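Uncharacterized protein MG027 (Mycoplasma genitalium, PDB 1Q8C) is of unknown function but adopts an all-helical fold resembling NusB proteins, which take part in transcription antitermination and bind RNA. Local coordinates at residues 69-77 with 103-114. Numbering follows the deposited sequence.
Sequences FSFQKKIEE and TAVVLCALSEQK
The side chain of Phe-71 is a knob seated among Leu-107, Leu-110, Ser-111 and Lys-114 of the facing helix. A chi1 of -71° sets CG beside the backbone N, and the ring then lies with one face over Leu-110 CB, 3.8 Å from the centroid, in a CH-pi contact. Ser-111 OG comes to the ring edge at CE1, 3.7 Å away. A small hydroxyl suits this buried place: OG donates a short 2.5 Å bond to Leu-107 O, which also accepts Ser-111 N, the two donors coming from opposite faces of the carbonyl plane. Aliphatic contacts continue the interface: Phe-71 CB lies 3.3 Å from Leu-107 CD2. Ile-75, one turn on, extends CD1 to Leu-107 CD2 at a tight 3.5 Å; its slim, unbranched end also meets Val-106 CG1 and Leu-110 CD1. Helices 55-81 and 100-116 thereby join in the core of the NusB-like helical bundle, their segments' axes 10.4 Å apart and inclined at 121°. Gln-72 and Lys-114 lie at the margins. Gln-72 OE1 is 3.9 Å from CG2 of buried Thr-103, whose OG1 is satisfied by a hydrogen bond with Asp-99 O. Long, flexible Lys-114 brings NZ obliquely to Phe-71 CE2, 4.0 Å away, NZ also making a weak hydrogen bond to Asn-67 OD1.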
ATOM      1  N   PHE A  69     -11.657  -4.406  -0.601  1.00 44.24           N
ATOM      2  CA  PHE A  69     -12.893  -3.713  -0.267  1.00 43.92           C
ATOM      3  C   PHE A  69     -12.825  -3.058   1.121  1.00 43.72           C
ATOM      4  O   PHE A  69     -13.232  -1.914   1.280  1.00 43.33           O
ATOM      5  CB  PHE A  69     -14.113  -4.643  -0.362  1.00 43.91           C
ATOM      6  CG  PHE A  69     -15.422  -3.907  -0.520  1.00 43.77           C
ATOM      7  CD1 PHE A  69     -15.999  -3.739  -1.772  1.00 43.47           C
ATOM      8  CD2 PHE A  69     -16.080  -3.382   0.596  1.00 44.14           C
ATOM      9  CE1 PHE A  69     -17.210  -3.068  -1.914  1.00 43.76           C
ATOM     10  CE2 PHE A  69     -17.289  -2.705   0.464  1.00 44.18           C
ATOM     11  CZ  PHE A  69     -17.857  -2.552  -0.793  1.00 44.52           C
ATOM     12  N   SER A  70     -12.302  -3.763   2.115  1.00 43.50           N
ATOM     13  CA  SER A  70     -12.227  -3.219   3.471  1.00 43.74           C
ATOM     14  C   SER A  70     -11.181  -2.131   3.606  1.00 43.71           C
ATOM     15  O   SER A  70     -11.421  -1.116   4.240  1.00 43.47           O
ATOM     16  CB  SER A  70     -11.874  -4.308   4.467  1.00 43.90           C
ATOM     17  OG  SER A  70     -12.749  -5.393   4.321  1.00 44.69           O
ATOM     18  N   PHE A  71      -9.999  -2.382   3.056  1.00 43.70           N
ATOM     19  CA  PHE A  71      -8.921  -1.395   3.071  1.00 43.79           C
ATOM     20  C   PHE A  71      -9.402  -0.091   2.421  1.00 43.93           C
ATOM     21  O   PHE A  71      -9.242   0.982   2.981  1.00 44.04           O
ATOM     22  CB  PHE A  71      -7.677  -1.938   2.334  1.00 44.02           C
ATOM     23  CG  PHE A  71      -6.929  -3.054   3.067  1.00 43.51           C
ATOM     24  CD1 PHE A  71      -5.924  -3.747   2.424  1.00 43.77           C
ATOM     25  CD2 PHE A  71      -7.214  -3.388   4.382  1.00 43.69           C
ATOM     26  CE1 PHE A  71      -5.214  -4.751   3.073  1.00 43.91           C
ATOM     27  CE2 PHE A  71      -6.497  -4.392   5.032  1.00 43.89           C
ATOM     28  CZ  PHE A  71      -5.502  -5.072   4.368  1.00 43.56           C
ATOM     29  N   GLN A  72     -10.020  -0.192   1.253  1.00 44.21           N
ATOM     30  CA  GLN A  72     -10.506   0.986   0.542  1.00 44.53           C
ATOM     31  C   GLN A  72     -11.534   1.740   1.379  1.00 44.48           C
ATOM     32  O   GLN A  72     -11.544   2.961   1.389  1.00 44.81           O
ATOM     33  CB  GLN A  72     -11.123   0.589  -0.799  1.00 44.75           C
ATOM     34  CG  GLN A  72     -10.120   0.042  -1.826  1.00 45.47           C
ATOM     35  CD  GLN A  72      -9.658   1.098  -2.820  1.00 46.82           C
ATOM     36  OE1 GLN A  72      -9.260   2.197  -2.423  1.00 47.24           O
ATOM     37  NE2 GLN A  72      -9.710   0.768  -4.116  1.00 47.89           N
ATOM     38  N   LYS A  73     -12.397   1.010   2.077  1.00 44.38           N
ATOM     39  CA  LYS A  73     -13.358   1.624   2.986  1.00 44.31           C
ATOM     40  C   LYS A  73     -12.661   2.336   4.139  1.00 44.33           C
ATOM     41  O   LYS A  73     -12.912   3.521   4.369  1.00 44.61           O
ATOM     42  CB  LYS A  73     -14.331   0.586   3.532  1.00 44.33           C
ATOM     43  CG  LYS A  73     -15.804   0.890   3.248  1.00 44.63           C
ATOM     44  CD  LYS A  73     -16.137   0.909   1.757  1.00 44.93           C
ATOM     45  CE  LYS A  73     -17.662   0.983   1.503  1.00 45.35           C
ATOM     46  NZ  LYS A  73     -18.035   0.691   0.070  1.00 45.64           N
ATOM     47  N   LYS A  74     -11.802   1.621   4.864  1.00 44.23           N
ATOM     48  CA  LYS A  74     -11.066   2.198   5.997  1.00 44.31           C
ATOM     49  C   LYS A  74     -10.360   3.496   5.614  1.00 44.42           C
ATOM     50  O   LYS A  74     -10.374   4.465   6.367  1.00 44.75           O
ATOM     51  CB  LYS A  74     -10.047   1.206   6.550  1.00 44.18           C
ATOM     52  CG  LYS A  74     -10.659   0.101   7.393  1.00 44.49           C
ATOM     53  CD  LYS A  74      -9.637  -0.989   7.691  1.00 45.14           C
ATOM     54  CE  LYS A  74     -10.302  -2.346   7.955  1.00 45.79           C
ATOM     55  NZ  LYS A  74      -9.275  -3.448   8.076  1.00 46.29           N
ATOM     56  N   ILE A  75      -9.745   3.502   4.439  1.00 44.66           N
ATOM     57  CA  ILE A  75      -9.147   4.713   3.895  1.00 44.71           C
ATOM     58  C   ILE A  75     -10.226   5.793   3.709  1.00 44.83           C
ATOM     59  O   ILE A  75     -10.181   6.824   4.364  1.00 44.98           O
ATOM     60  CB  ILE A  75      -8.433   4.377   2.572  1.00 44.69           C
ATOM     61  CG1 ILE A  75      -7.149   3.611   2.885  1.00 44.60           C
ATOM     62  CG2 ILE A  75      -8.145   5.636   1.770  1.00 44.90           C
ATOM     63  CD1 ILE A  75      -6.632   2.775   1.751  1.00 45.21           C
ATOM     64  N   GLU A  76     -11.191   5.544   2.825  1.00 44.88           N
ATOM     65  CA  GLU A  76     -12.336   6.434   2.604  1.00 44.95           C
ATOM     66  C   GLU A  76     -12.730   7.201   3.870  1.00 44.95           C
ATOM     67  O   GLU A  76     -12.843   8.435   3.859  1.00 45.36           O
ATOM     68  CB  GLU A  76     -13.547   5.619   2.104  1.00 45.10           C
ATOM     69  CG  GLU A  76     -14.501   6.344   1.146  1.00 45.77           C
ATOM     70  CD  GLU A  76     -15.817   5.580   0.905  1.00 46.74           C
ATOM     71  OE1 GLU A  76     -16.875   6.247   0.619  1.00 46.37           O
ATOM     72  OE2 GLU A  76     -15.799   4.313   0.991  1.00 47.20           O
ATOM     73  N   GLU A  77     -12.917   6.470   4.968  1.00 44.84           N
ATOM     74  CA  GLU A  77     -13.479   7.040   6.197  1.00 44.64           C
ATOM     75  C   GLU A  77     -12.469   7.693   7.151  1.00 44.48           C
ATOM     76  O   GLU A  77     -12.862   8.459   8.035  1.00 44.27           O
ATOM     77  CB  GLU A  77     -14.254   5.963   6.962  1.00 44.72           C
ATOM     78  CG  GLU A  77     -15.272   5.192   6.119  1.00 44.81           C
ATOM     79  CD  GLU A  77     -15.778   3.946   6.826  1.00 45.21           C
ATOM     80  OE1 GLU A  77     -14.930   3.167   7.340  1.00 43.85           O
ATOM     81  OE2 GLU A  77     -17.022   3.757   6.879  1.00 46.10           O
ATOM     82  N   THR A 103      -2.855   6.512  -2.685  1.00 43.37           N
ATOM     83  CA  THR A 103      -3.724   5.419  -2.256  1.00 43.25           C
ATOM     84  C   THR A 103      -2.979   4.076  -2.385  1.00 43.24           C
ATOM     85  O   THR A 103      -3.024   3.263  -1.485  1.00 43.06           O
ATOM     86  CB  THR A 103      -5.060   5.378  -3.068  1.00 43.41           C
ATOM     87  OG1 THR A 103      -5.806   6.588  -2.882  1.00 42.67           O
ATOM     88  CG2 THR A 103      -5.994   4.305  -2.531  1.00 43.48           C
ATOM     89  N   ALA A 104      -2.275   3.862  -3.495  1.00 43.15           N
ATOM     90  CA  ALA A 104      -1.584   2.589  -3.740  1.00 43.11           C
ATOM     91  C   ALA A 104      -0.493   2.365  -2.698  1.00 43.04           C
ATOM     92  O   ALA A 104      -0.261   1.240  -2.256  1.00 42.23           O
ATOM     93  CB  ALA A 104      -0.991   2.569  -5.163  1.00 43.09           C
ATOM     94  N   VAL A 105       0.174   3.456  -2.318  1.00 43.24           N
ATOM     95  CA  VAL A 105       1.159   3.432  -1.247  1.00 43.54           C
ATOM     96  C   VAL A 105       0.505   3.065   0.099  1.00 43.61           C
ATOM     97  O   VAL A 105       1.046   2.256   0.847  1.00 43.57           O
ATOM     98  CB  VAL A 105       1.866   4.786  -1.083  1.00 43.56           C
ATOM     99  CG1 VAL A 105       2.695   4.797   0.218  1.00 44.00           C
ATOM    100  CG2 VAL A 105       2.727   5.097  -2.298  1.00 43.78           C
ATOM    101  N   VAL A 106      -0.648   3.653   0.406  1.00 43.44           N
ATOM    102  CA  VAL A 106      -1.336   3.351   1.663  1.00 43.51           C
ATOM    103  C   VAL A 106      -1.868   1.895   1.663  1.00 43.45           C
ATOM    104  O   VAL A 106      -1.759   1.201   2.653  1.00 43.55           O
ATOM    105  CB  VAL A 106      -2.499   4.323   1.958  1.00 43.43           C
ATOM    106  CG1 VAL A 106      -3.300   3.834   3.170  1.00 43.74           C
ATOM    107  CG2 VAL A 106      -1.977   5.740   2.237  1.00 43.43           C
ATOM    108  N   LEU A 107      -2.448   1.439   0.567  1.00 43.38           N
ATOM    109  CA  LEU A 107      -2.931   0.054   0.512  1.00 43.54           C
ATOM    110  C   LEU A 107      -1.804  -0.959   0.642  1.00 43.58           C
ATOM    111  O   LEU A 107      -2.027  -2.067   1.121  1.00 44.07           O
ATOM    112  CB  LEU A 107      -3.687  -0.197  -0.785  1.00 43.66           C
ATOM    113  CG  LEU A 107      -5.037   0.509  -0.809  1.00 43.35           C
ATOM    114  CD1 LEU A 107      -5.540   0.608  -2.230  1.00 43.44           C
ATOM    115  CD2 LEU A 107      -6.015  -0.231   0.073  1.00 43.19           C
ATOM    116  N   CYS A 108      -0.596  -0.597   0.224  1.00 43.57           N
ATOM    117  CA  CYS A 108       0.527  -1.530   0.317  1.00 44.00           C
ATOM    118  C   CYS A 108       0.909  -1.716   1.777  1.00 43.93           C
ATOM    119  O   CYS A 108       1.163  -2.829   2.213  1.00 44.19           O
ATOM    120  CB  CYS A 108       1.718  -1.064  -0.537  1.00 44.30           C
ATOM    121  SG  CYS A 108       3.221  -2.114  -0.453  1.00 45.18           S
ATOM    122  N   ALA A 109       0.917  -0.613   2.527  1.00 43.97           N
ATOM    123  CA  ALA A 109       1.236  -0.599   3.953  1.00 43.77           C
ATOM    124  C   ALA A 109       0.248  -1.422   4.790  1.00 43.64           C
ATOM    125  O   ALA A 109       0.644  -2.142   5.723  1.00 43.36           O
ATOM    126  CB  ALA A 109       1.266   0.854   4.460  1.00 43.51           C
ATOM    127  N   LEU A 110      -1.035  -1.263   4.474  1.00 43.38           N
ATOM    128  CA  LEU A 110      -2.109  -2.055   5.067  1.00 43.28           C
ATOM    129  C   LEU A 110      -1.941  -3.525   4.726  1.00 43.28           C
ATOM    130  O   LEU A 110      -2.124  -4.392   5.573  1.00 43.15           O
ATOM    131  CB  LEU A 110      -3.468  -1.603   4.526  1.00 43.42           C
ATOM    132  CG  LEU A 110      -3.916  -0.178   4.859  1.00 42.92           C
ATOM    133  CD1 LEU A 110      -5.227   0.194   4.195  1.00 43.07           C
ATOM    134  CD2 LEU A 110      -4.072  -0.072   6.337  1.00 43.67           C
ATOM    135  N   SER A 111      -1.609  -3.794   3.470  1.00 43.42           N
ATOM    136  CA  SER A 111      -1.466  -5.161   2.984  1.00 43.38           C
ATOM    137  C   SER A 111      -0.288  -5.817   3.655  1.00 43.69           C
ATOM    138  O   SER A 111      -0.352  -6.991   3.983  1.00 43.44           O
ATOM    139  CB  SER A 111      -1.269  -5.185   1.464  1.00 43.77           C
ATOM    140  OG  SER A 111      -2.349  -4.553   0.803  1.00 43.48           O
ATOM    141  N   GLU A 112       0.766  -5.033   3.898  1.00 44.09           N
ATOM    142  CA  GLU A 112       1.999  -5.560   4.443  1.00 44.16           C
ATOM    143  C   GLU A 112       1.878  -5.800   5.930  1.00 44.39           C
ATOM    144  O   GLU A 112       2.410  -6.770   6.457  1.00 44.15           O
ATOM    145  CB  GLU A 112       3.196  -4.631   4.163  1.00 44.48           C
ATOM    146  CG  GLU A 112       4.456  -5.139   4.855  1.00 44.23           C
ATOM    147  CD  GLU A 112       5.730  -4.351   4.590  1.00 45.11           C
ATOM    148  OE1 GLU A 112       6.728  -4.675   5.271  1.00 43.09           O
ATOM    149  OE2 GLU A 112       5.750  -3.448   3.719  1.00 46.17           O
ATOM    150  N   GLN A 113       1.205  -4.905   6.632  1.00 44.54           N
ATOM    151  CA  GLN A 113       1.034  -5.126   8.050  1.00 44.36           C
ATOM    152  C   GLN A 113       0.200  -6.371   8.264  1.00 44.54           C
ATOM    153  O   GLN A 113       0.409  -7.106   9.223  1.00 44.82           O
ATOM    154  CB  GLN A 113       0.385  -3.937   8.731  1.00 44.28           C
ATOM    155  CG  GLN A 113       0.351  -4.145  10.229  1.00 44.22           C
ATOM    156  CD  GLN A 113       0.102  -2.873  11.005  1.00 43.60           C
ATOM    157  OE1 GLN A 113       0.967  -2.423  11.738  1.00 44.06           O
ATOM    158  NE2 GLN A 113      -1.082  -2.319  10.871  1.00 42.26           N
ATOM    159  N   LYS A 114      -0.758  -6.588   7.370  1.00 44.70           N
ATOM    160  CA  LYS A 114      -1.619  -7.765   7.417  1.00 44.69           C
ATOM    161  C   LYS A 114      -0.832  -9.052   7.130  1.00 44.33           C
ATOM    162  O   LYS A 114      -0.969 -10.036   7.829  1.00 44.46           O
ATOM    163  CB  LYS A 114      -2.759  -7.613   6.389  1.00 44.80           C
ATOM    164  CG  LYS A 114      -3.712  -8.810   6.295  1.00 45.25           C
ATOM    165  CD  LYS A 114      -4.594  -8.899   7.518  1.00 45.60           C
ATOM    166  CE  LYS A 114      -6.036  -9.187   7.156  1.00 47.11           C
ATOM    167  NZ  LYS A 114      -6.853  -7.938   6.936  1.00 48.85           N
TER